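Local coordinates for 35 kDa hemin binding protein (Porphyromonas gingivalis, PDB 5Y1A) that probably binds hemin and carries a thioredoxin domain joined to beta-sandwich domains in a cargo of the type IX secretion system, at residues 109-121 and 250-263. Numbering follows the deposited sequence.
Sequences TFSVCRMEKKGEN and FVHHPMSNAENHSI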
# COMPACT_ATOMS: atom_id res chain seq x y z
N THR A 109 -13.70 1.95 14.30
CA THR A 109 -13.05 3.00 15.06
C THR A 109 -11.88 3.48 14.21
O THR A 109 -11.58 2.91 13.16
CB THR A 109 -12.54 2.48 16.46
OG1 THR A 109 -11.91 1.20 16.31
CG2 THR A 109 -13.69 2.36 17.47
N PHE A 110 -11.24 4.57 14.64
CA PHE A 110 -10.08 5.07 13.89
C PHE A 110 -9.14 5.86 14.76
O PHE A 110 -9.53 6.34 15.83
CB PHE A 110 -10.47 5.87 12.62
CG PHE A 110 -10.79 7.37 12.84
CD1 PHE A 110 -10.33 8.30 11.90
CD2 PHE A 110 -11.57 7.82 13.91
CE1 PHE A 110 -10.63 9.67 12.02
CE2 PHE A 110 -11.86 9.21 14.04
CZ PHE A 110 -11.41 10.11 13.08
N SER A 111 -7.92 5.97 14.27
CA SER A 111 -6.86 6.73 14.92
C SER A 111 -6.35 7.82 13.96
O SER A 111 -6.09 7.53 12.77
CB SER A 111 -5.72 5.78 15.26
OG SER A 111 -4.59 6.50 15.70
N VAL A 112 -6.19 9.03 14.49
CA VAL A 112 -5.61 10.15 13.74
C VAL A 112 -4.12 10.28 14.08
O VAL A 112 -3.76 10.67 15.19
CB VAL A 112 -6.34 11.50 14.04
CG1 VAL A 112 -5.75 12.60 13.16
CG2 VAL A 112 -7.84 11.36 13.73
N CYS A 113 -3.27 9.90 13.12
CA CYS A 113 -1.82 9.96 13.27
C CYS A 113 -1.33 9.29 14.56
O CYS A 113 -0.34 9.75 15.13
CB CYS A 113 -1.33 11.42 13.26
SG CYS A 113 -1.71 12.32 11.73
N ARG A 114 -2.02 8.23 15.01
CA ARG A 114 -1.69 7.55 16.28
C ARG A 114 -1.47 8.51 17.44
O ARG A 114 -0.61 8.29 18.31
CB ARG A 114 -0.43 6.66 16.11
CG ARG A 114 -0.60 5.63 14.95
CD ARG A 114 0.69 4.85 14.74
NE ARG A 114 0.51 3.89 13.64
CZ ARG A 114 1.43 3.03 13.22
NH1 ARG A 114 2.66 2.99 13.79
NH2 ARG A 114 1.15 2.21 12.22
N MET A 115 -2.25 9.59 17.45
CA MET A 115 -2.03 10.63 18.44
C MET A 115 -2.70 10.31 19.78
O MET A 115 -2.37 10.91 20.83
CB MET A 115 -2.44 12.01 17.89
CG MET A 115 -3.91 12.28 17.77
SD MET A 115 -4.27 13.69 16.64
CE MET A 115 -2.68 14.39 16.40
N GLU A 116 -3.63 9.36 19.75
CA GLU A 116 -4.35 8.96 20.97
C GLU A 116 -3.50 8.12 21.92
O GLU A 116 -2.81 7.18 21.49
CB GLU A 116 -5.64 8.19 20.61
CG GLU A 116 -6.58 8.95 19.62
CD GLU A 116 -6.18 8.76 18.13
OE1 GLU A 116 -5.20 8.04 17.85
OE2 GLU A 116 -6.87 9.32 17.23
N LYS A 117 -3.58 8.43 23.22
CA LYS A 117 -3.01 7.52 24.24
C LYS A 117 -3.91 6.30 24.36
O LYS A 117 -5.09 6.38 24.07
CB LYS A 117 -2.90 8.23 25.62
CG LYS A 117 -2.02 9.46 25.56
CD LYS A 117 -1.16 9.63 26.80
CE LYS A 117 -0.23 10.82 26.61
NZ LYS A 117 0.09 11.09 25.16
N LYS A 118 -3.35 5.18 24.80
CA LYS A 118 -4.11 3.95 24.92
C LYS A 118 -5.32 4.20 25.79
O LYS A 118 -5.19 4.75 26.88
CB LYS A 118 -3.27 2.84 25.54
CG LYS A 118 -3.93 1.48 25.40
CD LYS A 118 -2.94 0.36 25.64
CE LYS A 118 -3.58 -0.98 25.30
NZ LYS A 118 -2.60 -2.09 25.40
N GLY A 119 -6.49 3.81 25.30
CA GLY A 119 -7.72 3.90 26.10
C GLY A 119 -8.49 5.19 25.84
O GLY A 119 -9.57 5.38 26.40
N GLU A 120 -7.92 6.05 24.99
CA GLU A 120 -8.54 7.31 24.61
C GLU A 120 -9.68 7.05 23.63
O GLU A 120 -10.02 5.89 23.33
CB GLU A 120 -7.50 8.27 24.02
CG GLU A 120 -7.97 9.71 23.77
CD GLU A 120 -6.86 10.65 23.27
OE1 GLU A 120 -5.69 10.52 23.72
OE2 GLU A 120 -7.16 11.53 22.44
N ASN A 121 -10.24 8.14 23.12
CA ASN A 121 -11.42 8.10 22.28
C ASN A 121 -11.01 7.70 20.87
O ASN A 121 -10.21 8.43 20.26
CB ASN A 121 -12.06 9.50 22.31
CG ASN A 121 -13.35 9.61 21.51
OD1 ASN A 121 -13.35 9.52 20.28
ND2 ASN A 121 -14.45 9.85 22.21
N PHE A 250 5.07 6.49 6.11
CA PHE A 250 5.08 7.51 7.15
C PHE A 250 6.20 7.33 8.17
O PHE A 250 6.59 6.20 8.50
CB PHE A 250 3.70 7.65 7.81
CG PHE A 250 3.09 6.37 8.30
CD1 PHE A 250 3.32 5.93 9.61
CD2 PHE A 250 2.24 5.65 7.47
CE1 PHE A 250 2.71 4.74 10.09
CE2 PHE A 250 1.61 4.45 7.92
CZ PHE A 250 1.85 4.00 9.25
N VAL A 251 6.72 8.47 8.63
CA VAL A 251 7.72 8.54 9.72
C VAL A 251 6.97 8.69 11.05
O VAL A 251 6.03 9.50 11.17
CB VAL A 251 8.66 9.75 9.50
CG1 VAL A 251 9.71 9.82 10.60
CG2 VAL A 251 9.35 9.68 8.11
N HIS A 252 7.35 7.90 12.04
CA HIS A 252 6.60 7.88 13.29
C HIS A 252 7.48 7.52 14.46
O HIS A 252 8.55 6.91 14.29
CB HIS A 252 5.41 6.90 13.17
CG HIS A 252 5.80 5.47 12.85
ND1 HIS A 252 6.01 4.52 13.83
CD2 HIS A 252 5.94 4.83 11.66
CE1 HIS A 252 6.29 3.36 13.26
NE2 HIS A 252 6.26 3.52 11.94
N HIS A 253 7.02 7.90 15.65
CA HIS A 253 7.63 7.45 16.89
C HIS A 253 7.32 5.97 17.13
O HIS A 253 6.36 5.43 16.58
CB HIS A 253 7.13 8.33 18.05
CG HIS A 253 7.58 9.77 17.94
ND1 HIS A 253 8.88 10.16 18.21
CD2 HIS A 253 6.92 10.89 17.58
CE1 HIS A 253 8.98 11.47 18.03
NE2 HIS A 253 7.81 11.93 17.64
N PRO A 254 8.15 5.29 17.92
CA PRO A 254 7.94 3.86 18.16
C PRO A 254 6.56 3.55 18.75
O PRO A 254 6.10 4.27 19.64
CB PRO A 254 9.06 3.50 19.15
CG PRO A 254 10.13 4.55 18.91
CD PRO A 254 9.35 5.81 18.61
N MET A 255 5.91 2.51 18.25
CA MET A 255 4.65 2.04 18.81
C MET A 255 4.75 1.74 20.31
O MET A 255 3.80 1.91 21.04
CB MET A 255 4.13 0.83 18.03
CG MET A 255 3.98 1.09 16.55
SD MET A 255 3.14 -0.27 15.66
CE MET A 255 1.81 -0.38 16.71
N SER A 256 5.92 1.31 20.73
CA SER A 256 6.19 0.95 22.14
C SER A 256 6.29 2.14 23.11
O SER A 256 6.37 1.93 24.34
CB SER A 256 7.48 0.14 22.22
OG SER A 256 8.57 0.90 21.69
N ASN A 257 6.33 3.37 22.59
CA ASN A 257 6.42 4.57 23.42
C ASN A 257 5.01 5.01 23.79
O ASN A 257 4.31 5.60 22.97
CB ASN A 257 7.15 5.70 22.68
CG ASN A 257 7.33 6.96 23.55
OD1 ASN A 257 6.46 7.31 24.33
ND2 ASN A 257 8.44 7.65 23.37
N ALA A 258 4.60 4.69 25.02
CA ALA A 258 3.24 5.00 25.45
C ALA A 258 2.92 6.50 25.49
O ALA A 258 1.77 6.90 25.28
CB ALA A 258 2.95 4.34 26.82
N GLU A 259 3.96 7.31 25.73
CA GLU A 259 3.84 8.77 25.87
C GLU A 259 3.65 9.49 24.54
O GLU A 259 2.97 10.51 24.48
CB GLU A 259 5.09 9.33 26.56
CG GLU A 259 5.21 8.99 28.05
CD GLU A 259 5.46 7.53 28.32
OE1 GLU A 259 6.29 6.92 27.60
OE2 GLU A 259 4.83 6.99 29.26
N ASN A 260 4.27 8.95 23.49
CA ASN A 260 4.21 9.51 22.13
C ASN A 260 4.61 8.44 21.12
O ASN A 260 5.79 8.14 20.96
CB ASN A 260 5.12 10.74 21.98
CG ASN A 260 4.89 11.50 20.69
OD1 ASN A 260 4.19 11.03 19.78
ND2 ASN A 260 5.46 12.68 20.60
N HIS A 261 3.59 7.86 20.48
CA HIS A 261 3.76 6.86 19.42
C HIS A 261 3.14 7.44 18.13
O HIS A 261 2.65 6.71 17.25
CB HIS A 261 3.08 5.54 19.85
CG HIS A 261 1.78 5.75 20.56
ND1 HIS A 261 1.67 5.77 21.94
CD2 HIS A 261 0.53 6.02 20.09
CE1 HIS A 261 0.41 6.02 22.28
NE2 HIS A 261 -0.29 6.19 21.18
N SER A 262 3.17 8.78 18.02
CA SER A 262 2.45 9.45 16.92
C SER A 262 3.16 9.34 15.57
O SER A 262 4.39 9.15 15.50
CB SER A 262 2.18 10.94 17.25
OG SER A 262 3.40 11.67 17.35
N ILE A 263 2.37 9.47 14.52
CA ILE A 263 2.89 9.58 13.16
C ILE A 263 3.25 11.05 12.95
O ILE A 263 2.44 11.96 13.20
CB ILE A 263 1.84 9.10 12.13
CG1 ILE A 263 1.42 7.65 12.46
CG2 ILE A 263 2.41 9.26 10.72
CD1 ILE A 263 0.38 7.03 11.48
O HOH W 1 3.64 4.38 16.29
O HOH W 2 0.98 9.22 20.50
O HOH W 3 -0.48 5.20 25.46
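Arg114, from the loop after strand 109-112, packs among Phe250, His252, Met255 and Ile263 and makes the tightly packed part of the contact. Its chain runs extended from CG to NE, Arg114 CD lying against Ile263 CG1 at 3.7 Å. The guanidinium arrives at the edge of the Phe250 ring, Arg114 NH2 3.5 Å from Phe250 CZ and the two planes nearly perpendicular (84°), while Phe250 CE1 lies over one guanidinium face. NH1 sits above a face of the His252 ring and beside Met255 CG. Glu41, on strand 34-44, gives NH2 a salt bridge in this buried setting, and a water links NH1 to the carbonyls of His253 and His261. Next to the arginine along the chain, Cys113 O accepts from Ile263 N (2.8 Å, nearly straight at 169°).

His261 spans the gap with NE2, which donates to Glu116 O at 2.7 Å, close to the ring plane, while ND1 ties the ring back to Asn257 O in its own loop at 2.8 Å; the two bonds fix the ring's rotation. The carboxylate of Glu116 turns back instead, taking Val112 N and Ser111 OG. Toward solvent the packing thins to the bent chain of Lys117, whose NZ donates to Glu259 O at 3.0 Å, and to a water joining Lys118 N to Ala258 O. The arrangement is consistent with an interdomain junction: the loop that follows strand 109-112 of the thioredoxin fold docks against the hairpin loop joining antiparallel strands 245-252 and 263-270 of the beta-sandwich domain.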